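Local coordinates for protein putative phosphohydrolase (Shewanella amazonensis, PDB 3M1T) that is of unknown function but carries an HDOD domain, related to the HD phosphodiesterases, and is probably a phosphohydrolase-like signal transduction protein, at residues Val11-Leu17 with Leu184-Trp189; Arg54-Ser58 with Glu269-Ala275; Glu112-Ile116 with Ala221-Ala225; Glu130-Gly135 with Leu214-Leu218. All coordinates share one frame; numbering follows the deposited sequence.

Contact 1: Val11-Leu17 with Leu184-Trp189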
# COMPACT_ATOMS: atom_id res chain seq x y z
N VAL A 11 14.59 14.49 -2.09
CA VAL A 11 13.46 14.90 -2.93
C VAL A 11 13.77 14.90 -4.43
O VAL A 11 12.91 14.51 -5.25
CB VAL A 11 12.86 16.27 -2.52
CG1 VAL A 11 12.41 16.23 -1.07
CG2 VAL A 11 13.84 17.42 -2.79
N ASP A 12 14.98 15.31 -4.79
CA ASP A 12 15.39 15.35 -6.19
C ASP A 12 16.00 14.05 -6.67
O ASP A 12 16.41 13.93 -7.82
CB ASP A 12 16.29 16.55 -6.46
CG ASP A 12 17.61 16.49 -5.72
OD1 ASP A 12 17.83 15.53 -4.94
OD2 ASP A 12 18.41 17.43 -5.91
N GLU A 13 15.99 13.05 -5.81
CA GLU A 13 16.44 11.72 -6.17
C GLU A 13 15.32 10.73 -6.41
O GLU A 13 15.56 9.63 -6.91
CB GLU A 13 17.38 11.21 -5.08
CG GLU A 13 18.65 12.06 -5.05
CD GLU A 13 19.53 11.73 -3.84
OE1 GLU A 13 19.34 10.66 -3.23
OE2 GLU A 13 20.40 12.56 -3.53
N LEU A 14 14.09 11.08 -6.06
CA LEU A 14 13.03 10.13 -6.13
C LEU A 14 12.71 9.80 -7.58
O LEU A 14 12.86 10.66 -8.46
CB LEU A 14 11.74 10.72 -5.48
CG LEU A 14 11.81 10.98 -3.98
CD1 LEU A 14 10.59 11.75 -3.51
CD2 LEU A 14 11.89 9.67 -3.20
N PRO A 15 12.19 8.62 -7.81
CA PRO A 15 11.79 8.28 -9.14
C PRO A 15 10.65 9.14 -9.63
O PRO A 15 9.78 9.52 -8.84
CB PRO A 15 11.34 6.85 -9.02
CG PRO A 15 11.01 6.68 -7.66
CD PRO A 15 11.98 7.50 -6.89
N ARG A 16 10.70 9.43 -10.91
CA ARG A 16 9.72 10.27 -11.56
C ARG A 16 8.80 9.42 -12.40
O ARG A 16 9.24 8.51 -13.11
CB ARG A 16 10.41 11.27 -12.46
CG ARG A 16 10.80 12.56 -11.73
CD ARG A 16 10.20 13.73 -12.45
NE ARG A 16 11.26 14.63 -12.89
CZ ARG A 16 11.11 15.55 -13.85
NH1 ARG A 16 9.95 15.69 -14.49
NH2 ARG A 16 12.14 16.32 -14.19
N LEU A 17 7.50 9.72 -12.31
CA LEU A 17 6.54 9.07 -13.19
C LEU A 17 6.65 9.62 -14.61
O LEU A 17 6.86 10.81 -14.80
CB LEU A 17 5.13 9.31 -12.67
CG LEU A 17 4.84 8.68 -11.31
CD1 LEU A 17 3.40 9.16 -10.87
CD2 LEU A 17 5.01 7.15 -11.38
N LEU A 184 7.19 10.32 1.55
CA LEU A 184 7.75 11.37 0.67
C LEU A 184 7.50 11.05 -0.77
O LEU A 184 7.15 11.98 -1.53
CB LEU A 184 9.25 11.50 0.92
CG LEU A 184 9.89 12.70 0.29
CD1 LEU A 184 9.51 13.97 1.05
CD2 LEU A 184 11.43 12.56 0.21
N LEU A 185 7.64 9.80 -1.18
CA LEU A 185 7.35 9.36 -2.58
C LEU A 185 5.86 9.63 -2.86
O LEU A 185 5.52 10.20 -3.92
CB LEU A 185 7.68 7.88 -2.80
CG LEU A 185 7.46 7.40 -4.23
CD1 LEU A 185 8.42 8.14 -5.20
CD2 LEU A 185 7.56 5.90 -4.33
N ALA A 186 4.99 9.17 -1.97
CA ALA A 186 3.54 9.36 -2.18
C ALA A 186 3.23 10.82 -2.32
O ALA A 186 2.41 11.20 -3.16
CB ALA A 186 2.75 8.72 -1.05
N GLN A 187 3.84 11.66 -1.52
CA GLN A 187 3.64 13.10 -1.59
C GLN A 187 4.12 13.62 -2.96
O GLN A 187 3.43 14.40 -3.64
CB GLN A 187 4.37 13.78 -0.47
CG GLN A 187 4.07 15.26 -0.37
CD GLN A 187 4.78 15.85 0.80
OE1 GLN A 187 6.01 16.02 0.74
NE2 GLN A 187 4.05 16.03 1.92
N SER A 188 5.31 13.19 -3.38
CA SER A 188 5.86 13.64 -4.65
C SER A 188 5.00 13.23 -5.84
O SER A 188 4.92 13.95 -6.86
CB SER A 188 7.27 13.08 -4.79
OG SER A 188 7.93 13.43 -6.00
N TRP A 189 4.39 12.06 -5.75
CA TRP A 189 3.55 11.50 -6.77
C TRP A 189 2.08 12.00 -6.67
O TRP A 189 1.24 11.53 -7.41
CB TRP A 189 3.60 10.01 -6.81
CG TRP A 189 4.86 9.39 -7.36
CD1 TRP A 189 5.96 10.06 -7.80
CD2 TRP A 189 5.12 7.98 -7.56
NE1 TRP A 189 6.90 9.13 -8.25
CE2 TRP A 189 6.40 7.87 -8.11
CE3 TRP A 189 4.41 6.82 -7.26
CZ2 TRP A 189 6.98 6.63 -8.41
CZ3 TRP A 189 4.98 5.59 -7.55
CH2 TRP A 189 6.24 5.52 -8.13
O HOH W 1 10.16 14.97 -5.46
O HOH W 2 8.69 12.04 -8.29
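Trp189 meets Pro15 at the edge of its indole: NE1 of Trp189 donates to the backbone O of Pro15 at 3.0 Å, with an N-H...O angle of 161°. The oxygen lies near the ring plane, while the donor stands above the carbonyl plane of Pro15 rather than on a lone pair. Both faces of the indole are occupied. Leu17 lays its CD2 over the six-membered ring, 3.6 Å from the centroid and 14° off the normal, a CH-pi contact; its CD1 reaches the five-membered side at CG of Trp189. The opposite face receives CD1 of Leu185, which also touches CG of Pro15 at 3.9 Å, so proline and indole share one methyl. Trp189 has CG beside its own backbone N (chi1 -73°), which sets the indole between Leu17 and Leu185 with NE1 at Pro15 O. Earlier in the loop, Leu14 inserts CD1 against CB of Ser188 (3.8 Å) and CD2 of Leu184 (3.9 Å). Two waters link the loop to the end of the helix. One joins Val11 O to Ser188 OG; the O of the second lies 2.8 Å from Pro15 O, to which it donates, and is also hydrogen-bonded to Ser188 OG, so the proline carbonyl accepts from two donors. Leu144 of helix 140-148 touches Leu14, Pro15 and Leu185. A leucine in place of Trp189 would probably leave Pro15 O with its water but no indole donor, and Leu17 without the ring face it packs on. The chemistry implies a loop held to the helix by one directional bond and an apolar sandwich, with water completing the polar side.

Contact 2: Arg54-Ser58 with Glu269-Ala275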
# COMPACT_ATOMS: atom_id res chain seq x y z
N ARG A 54 -6.51 -7.90 -15.46
CA ARG A 54 -6.03 -9.09 -14.73
C ARG A 54 -6.28 -8.99 -13.23
O ARG A 54 -6.63 -9.98 -12.58
CB ARG A 54 -4.54 -9.30 -14.95
CG ARG A 54 -4.20 -9.81 -16.36
CD ARG A 54 -2.84 -10.46 -16.41
NE ARG A 54 -1.73 -9.54 -16.10
CZ ARG A 54 -1.24 -8.62 -16.94
NH1 ARG A 54 -1.76 -8.46 -18.14
NH2 ARG A 54 -0.20 -7.87 -16.59
N LEU A 55 -6.06 -7.79 -12.69
CA LEU A 55 -6.37 -7.56 -11.27
C LEU A 55 -7.86 -7.65 -11.03
O LEU A 55 -8.28 -8.22 -10.02
CB LEU A 55 -5.86 -6.20 -10.80
CG LEU A 55 -4.33 -6.06 -10.75
CD1 LEU A 55 -3.96 -4.67 -10.23
CD2 LEU A 55 -3.68 -7.12 -9.88
N ALA A 56 -8.65 -7.13 -11.96
CA ALA A 56 -10.09 -7.13 -11.83
C ALA A 56 -10.66 -8.55 -11.95
O ALA A 56 -11.72 -8.81 -11.42
CB ALA A 56 -10.73 -6.25 -12.86
N ASN A 57 -9.96 -9.43 -12.65
CA ASN A 57 -10.40 -10.82 -12.76
C ASN A 57 -9.89 -11.79 -11.67
O ASN A 57 -10.16 -12.97 -11.74
CB ASN A 57 -10.07 -11.35 -14.16
CG ASN A 57 -10.91 -10.68 -15.24
OD1 ASN A 57 -12.14 -10.65 -15.15
ND2 ASN A 57 -10.26 -10.13 -16.26
N SER A 58 -9.16 -11.29 -10.68
CA SER A 58 -8.70 -12.14 -9.59
C SER A 58 -9.79 -12.55 -8.58
O SER A 58 -9.53 -13.39 -7.71
CB SER A 58 -7.54 -11.47 -8.87
OG SER A 58 -6.44 -11.41 -9.74
N GLU A 269 -2.83 -13.81 -4.60
CA GLU A 269 -3.31 -14.17 -5.93
C GLU A 269 -3.27 -12.96 -6.85
O GLU A 269 -2.98 -13.09 -8.04
CB GLU A 269 -4.75 -14.69 -5.90
CG GLU A 269 -5.36 -14.79 -7.29
CD GLU A 269 -4.63 -15.81 -8.18
OE1 GLU A 269 -4.05 -16.78 -7.62
OE2 GLU A 269 -4.65 -15.64 -9.42
N MSE A 270 -3.61 -11.78 -6.32
CA MSE A 270 -3.51 -10.53 -7.11
C MSE A 270 -2.08 -10.27 -7.53
O MSE A 270 -1.82 -9.92 -8.69
CB MSE A 270 -4.10 -9.34 -6.38
CG MSE A 270 -5.61 -9.33 -6.41
SE MSE A 270 -6.29 -7.96 -5.22
CE MSE A 270 -6.13 -6.56 -6.52
N GLY A 271 -1.14 -10.48 -6.60
CA GLY A 271 0.28 -10.32 -6.89
C GLY A 271 0.75 -11.21 -8.03
O GLY A 271 1.54 -10.79 -8.88
N LYS A 272 0.24 -12.44 -8.08
CA LYS A 272 0.61 -13.36 -9.15
C LYS A 272 0.04 -12.94 -10.52
O LYS A 272 0.53 -13.40 -11.56
CB LYS A 272 0.18 -14.80 -8.77
CG LYS A 272 1.00 -15.36 -7.60
CD LYS A 272 0.67 -16.83 -7.21
CE LYS A 272 1.28 -17.18 -5.85
N GLN A 273 -1.01 -12.14 -10.54
CA GLN A 273 -1.63 -11.70 -11.77
C GLN A 273 -0.93 -10.50 -12.38
O GLN A 273 -1.26 -10.10 -13.51
CB GLN A 273 -3.11 -11.35 -11.53
CG GLN A 273 -3.98 -12.52 -11.20
CD GLN A 273 -4.12 -13.48 -12.37
OE1 GLN A 273 -4.39 -14.66 -12.19
NE2 GLN A 273 -3.94 -12.96 -13.59
N LEU A 274 0.03 -9.90 -11.68
CA LEU A 274 0.64 -8.67 -12.19
C LEU A 274 1.44 -8.87 -13.49
O LEU A 274 1.34 -8.05 -14.44
CB LEU A 274 1.50 -8.00 -11.12
CG LEU A 274 0.62 -7.37 -10.04
CD1 LEU A 274 1.50 -6.91 -8.92
CD2 LEU A 274 -0.23 -6.21 -10.53
N ALA A 275 2.22 -9.94 -13.52
CA ALA A 275 3.14 -10.23 -14.63
C ALA A 275 2.36 -10.53 -15.91
O ALA A 275 1.20 -10.98 -15.87
CB ALA A 275 4.06 -11.42 -14.26
OXT ALA A 275 2.88 -10.32 -17.02
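This is a mixed contact, arginine-to-carbonyl hydrogen bonds beside apolar packing, between Arg54, Leu55 and Ser58 at the C-terminal end of helix 46-56 and the end of the chain after helix 266-272. The polar evidence lies in the guanidinium of Arg54. Its NE donates to the backbone O of Gln273 at 2.7 Å, with the donor nearly in line with the C=O bond (171°). Its NH2 donates to the backbone O of Leu274, also at 2.7 Å, and here the N-H...O angle is 162° although the donor rises well above the carbonyl plane. Both oxygens lie close to the guanidinium plane, so two successive carbonyls fix the rotation of the group. The bend of the arginine chain about CG-CD (chi3 -63°) turns the NE/NH2 edge toward the two carbonyls. Ala275 O sits over one face, 3.3 Å from Arg54 NE, at an angle too poor for a hydrogen bond. The terminal oxygen OXT of Ala275 is 4.0 Å from Arg54 NH2 and well out of plane, a long salt bridge in which only the charges attract. The apolar evidence is Leu55 CD2, which meets CD2 of Leu274 at 3.6 Å; the same methyl closely approaches Met270 O. In one of its two conformers, Ser58 packs CB on Met270 CG at 3.8 Å while its OG donates to Arg54 O. Helix 79-94 borders this layer, with Ser89 on Leu55, Leu85 on Met270 and Val92 on Leu274. Helix 103-124 closes in through Phe111 on Met270 and Leu274, so the chain end is seated among three helices, with no strand nearby.

Contact 3: Glu112-Ile116 with Ala221-Ala225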
# COMPACT_ATOMS: atom_id res chain seq x y z
N GLU A 112 -2.37 -8.04 0.11
CA GLU A 112 -2.97 -8.66 1.33
C GLU A 112 -3.24 -7.56 2.35
O GLU A 112 -4.35 -7.44 2.88
CB GLU A 112 -2.06 -9.72 1.97
CG GLU A 112 -2.01 -11.08 1.28
CD GLU A 112 -3.30 -11.89 1.38
OE1 GLU A 112 -3.93 -12.02 2.50
OE2 GLU A 112 -3.67 -12.47 0.33
N VAL A 113 -2.23 -6.71 2.57
CA VAL A 113 -2.38 -5.59 3.48
C VAL A 113 -3.49 -4.64 2.99
O VAL A 113 -4.34 -4.21 3.77
CB VAL A 113 -1.05 -4.84 3.70
CG1 VAL A 113 -1.24 -3.47 4.39
CG2 VAL A 113 -0.03 -5.73 4.47
N ALA A 114 -3.48 -4.30 1.71
CA ALA A 114 -4.51 -3.43 1.14
C ALA A 114 -5.91 -3.95 1.31
O ALA A 114 -6.84 -3.22 1.67
CB ALA A 114 -4.19 -3.14 -0.36
N ILE A 115 -6.08 -5.26 1.06
CA ILE A 115 -7.40 -5.88 1.22
C ILE A 115 -7.90 -5.82 2.67
O ILE A 115 -9.09 -5.51 2.96
CB ILE A 115 -7.37 -7.35 0.68
CG1 ILE A 115 -7.25 -7.36 -0.84
CG2 ILE A 115 -8.59 -8.16 1.22
CD1 ILE A 115 -6.88 -8.77 -1.37
N ILE A 116 -6.98 -6.10 3.58
CA ILE A 116 -7.28 -6.02 5.00
C ILE A 116 -7.64 -4.59 5.40
O ILE A 116 -8.67 -4.35 6.03
CB ILE A 116 -6.13 -6.56 5.89
CG1 ILE A 116 -5.88 -8.06 5.65
CG2 ILE A 116 -6.44 -6.31 7.41
CD1 ILE A 116 -4.48 -8.50 6.11
N ALA A 221 -3.19 -4.02 9.87
CA ALA A 221 -3.22 -4.85 8.67
C ALA A 221 -1.86 -5.52 8.45
O ALA A 221 -1.77 -6.70 8.08
CB ALA A 221 -3.65 -4.01 7.45
N LYS A 222 -0.77 -4.77 8.67
CA LYS A 222 0.57 -5.33 8.53
C LYS A 222 0.85 -6.49 9.48
O LYS A 222 1.47 -7.46 9.09
CB LYS A 222 1.64 -4.26 8.72
CG LYS A 222 1.71 -3.26 7.59
CD LYS A 222 2.66 -2.14 7.92
CE LYS A 222 4.12 -2.58 7.97
NZ LYS A 222 5.01 -1.50 8.52
N GLN A 223 0.43 -6.30 10.72
CA GLN A 223 0.61 -7.32 11.76
C GLN A 223 -0.22 -8.54 11.44
O GLN A 223 0.27 -9.68 11.58
CB GLN A 223 0.32 -6.74 13.13
CG GLN A 223 0.76 -7.73 14.28
CD GLN A 223 0.87 -7.15 15.65
OE1 GLN A 223 0.85 -5.93 15.84
NE2 GLN A 223 0.96 -8.04 16.69
N ILE A 224 -1.43 -8.35 10.94
CA ILE A 224 -2.32 -9.45 10.59
C ILE A 224 -1.70 -10.24 9.46
O ILE A 224 -1.61 -11.48 9.49
CB ILE A 224 -3.71 -8.93 10.17
CG1 ILE A 224 -4.47 -8.29 11.38
CG2 ILE A 224 -4.52 -10.01 9.49
CD1 ILE A 224 -5.80 -7.62 10.99
N ALA A 225 -1.20 -9.51 8.45
CA ALA A 225 -0.62 -10.17 7.28
C ALA A 225 0.64 -10.92 7.69
O ALA A 225 0.86 -12.02 7.20
CB ALA A 225 -0.30 -9.15 6.17
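Val113 and Ile116 pack against Ala221, Ile224 and Ala225 where helices 103-124 and 213-227 cross, and no hydrogen bond spans the two segments. The local axes approach to 8.8 Å at 125° between their N-to-C directions. Backbone closeness comes first: the CA atoms of Val113 and Ala221 are 5.3 Å apart, and CB of Ala221 lies 3.7 Å from the backbone O of Val113. Among the apolar side-chain contacts, Ile116 uses both branches. With CG1 beside the backbone N (chi1 -63°), CG2 stands anti to that N and presses on Ala221 CB at 3.6 Å, while CD1 extends to Ile224 CG2 at 3.7 Å. Val113 divides its methyls likewise, CG1 against Ala221 CB and CG2 against Ala225 CB at 3.8 Å. Alanines of one helix thus receive branched side chains of the other, a close helix-helix crossing in an all-helical HDOD-family protein. The polar ends turn elsewhere: Lys222 NZ bonds to Gln202 OE1, and the carboxylate of Glu112 accepts from the backbone N atoms of Gly265 and Met268. Around the crossing, Leu260 of helix 256-263 touches Ile116 and Ile224, helix 236-247 covers Ile224 through Trp239, Leu240 and Ile243, and helix 128-137 packs on helix 103-124 at Ala114 and Ile115.

Contact 4: Glu130-Gly135 with Leu214-Leu218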
# COMPACT_ATOMS: atom_id res chain seq x y z
N GLU A 130 -9.81 4.44 -0.20
CA GLU A 130 -8.68 5.18 0.30
C GLU A 130 -7.73 4.27 1.09
O GLU A 130 -6.50 4.34 0.97
CB GLU A 130 -9.16 6.38 1.16
CG GLU A 130 -8.05 7.12 1.81
CD GLU A 130 -8.56 7.97 2.99
OE1 GLU A 130 -9.15 7.45 4.00
OE2 GLU A 130 -8.34 9.16 2.87
N ALA A 131 -8.31 3.41 1.94
CA ALA A 131 -7.49 2.50 2.73
C ALA A 131 -6.79 1.49 1.86
O ALA A 131 -5.63 1.16 2.08
CB ALA A 131 -8.38 1.79 3.80
N PHE A 132 -7.48 1.00 0.84
CA PHE A 132 -6.85 0.07 -0.11
C PHE A 132 -5.61 0.75 -0.75
O PHE A 132 -4.50 0.18 -0.81
CB PHE A 132 -7.84 -0.38 -1.19
CG PHE A 132 -7.27 -1.43 -2.10
CD1 PHE A 132 -6.50 -1.08 -3.19
CD2 PHE A 132 -7.51 -2.77 -1.85
CE1 PHE A 132 -5.95 -2.09 -4.02
CE2 PHE A 132 -7.00 -3.78 -2.69
CZ PHE A 132 -6.21 -3.43 -3.75
N THR A 133 -5.78 2.00 -1.18
CA THR A 133 -4.69 2.69 -1.81
C THR A 133 -3.52 2.93 -0.89
O THR A 133 -2.36 2.82 -1.27
CB THR A 133 -5.19 4.02 -2.48
OG1 THR A 133 -6.13 3.68 -3.50
CG2 THR A 133 -4.05 4.81 -3.13
N CYS A 134 -3.81 3.26 0.36
CA CYS A 134 -2.79 3.41 1.35
C CYS A 134 -1.98 2.10 1.48
O CYS A 134 -0.77 2.14 1.53
CB CYS A 134 -3.43 3.83 2.67
SG CYS A 134 -2.26 4.53 3.86
N GLY A 135 -2.68 0.96 1.52
CA GLY A 135 -2.02 -0.31 1.49
C GLY A 135 -1.12 -0.52 0.27
O GLY A 135 0.04 -0.96 0.43
N LEU A 214 -5.73 5.97 9.06
CA LEU A 214 -5.05 5.18 8.06
C LEU A 214 -3.76 4.55 8.57
O LEU A 214 -3.49 3.40 8.26
CB LEU A 214 -4.77 6.01 6.80
CG LEU A 214 -5.99 6.26 5.94
CD1 LEU A 214 -5.58 7.32 4.89
CD2 LEU A 214 -6.44 4.96 5.14
N ALA A 215 -2.97 5.27 9.36
CA ALA A 215 -1.77 4.71 9.94
C ALA A 215 -2.12 3.57 10.89
O ALA A 215 -1.43 2.58 10.87
CB ALA A 215 -0.94 5.77 10.68
N GLY A 216 -3.19 3.75 11.64
CA GLY A 216 -3.65 2.68 12.57
C GLY A 216 -4.06 1.46 11.79
O GLY A 216 -3.75 0.31 12.17
N MSE A 217 -4.81 1.68 10.71
CA MSE A 217 -5.22 0.55 9.82
C MSE A 217 -4.00 -0.16 9.27
O MSE A 217 -3.96 -1.42 9.21
CB MSE A 217 -6.10 1.03 8.65
CG MSE A 217 -7.52 1.42 9.07
SE MSE A 217 -8.55 2.00 7.60
CE MSE A 217 -8.72 3.89 7.99
N LEU A 218 -3.02 0.60 8.75
CA LEU A 218 -1.81 -0.01 8.23
C LEU A 218 -1.12 -0.84 9.30
O LEU A 218 -0.72 -2.00 9.06
CB LEU A 218 -0.81 0.98 7.64
CG LEU A 218 -1.10 1.54 6.28
CD1 LEU A 218 0.01 2.59 6.02
CD2 LEU A 218 -1.16 0.42 5.21
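Leu218 N donates to Leu214 O at 2.9 Å, the shortest polar bond here, and this helical turn presents both leucines to helix 128-137. No hydrogen bond crosses between the segments. Leu214 splits its methyls: CD2 lies 3.6 Å from the CA of Ala131, and CD1 lies 3.6 Å from the carboxylate carbon CD of Glu130. The glutamate chain, with CG anti to the backbone N (chi1 175°), runs obliquely across the leucine, so its carboxylate borders an apolar methyl. One turn on, Cys134 SG meets Leu218 CD1 at 3.7 Å, and Leu218 CD2 comes 3.9 Å from the CA of Gly135. Ala131 CB also meets SE of Met217, present as selenomethionine, at 3.8 Å. His194 and Leu195 of helix 193-200 touch Glu130 as well. An alanine in place of Glu130 would probably strip cover from Leu214 CD1 and open a gap between that methyl and helix 193-200. The local axes are 10.1 Å apart and cross at -60°, with leucines facing Glu130 and the small residues Ala131, Cys134 and Gly135: a buried helix-helix crossing within the all-helical core of this HDOD protein, whose family belongs to the HD phosphodiesterase clan.

In the fold
Contacts 3 and 4 form one continuous core, with centres about 9 Å apart: helix 213-227 serves both, and Val113 CG1 touches Leu218 CD2 at 4.0 Å. Ala114 and Ile115 also pack on Phe132, joining helices 103-124 and 128-137 directly. Contact 2 adjoins this core through selenomethionine Met270, whose SE lies 4.0 Å from Ile115 CD1 and whose CE lies 4.2 Å from Phe132 CZ; the centres of contacts 2 and 3 are about 17 Å apart. Contact 1 stands apart. Its nearest atoms are about 8 Å from contact 4, and contact 3 lies across the chain's centre from it, about 25 Å between centres. None of the four contacts includes a ligand or metal, so no active site can be placed from them.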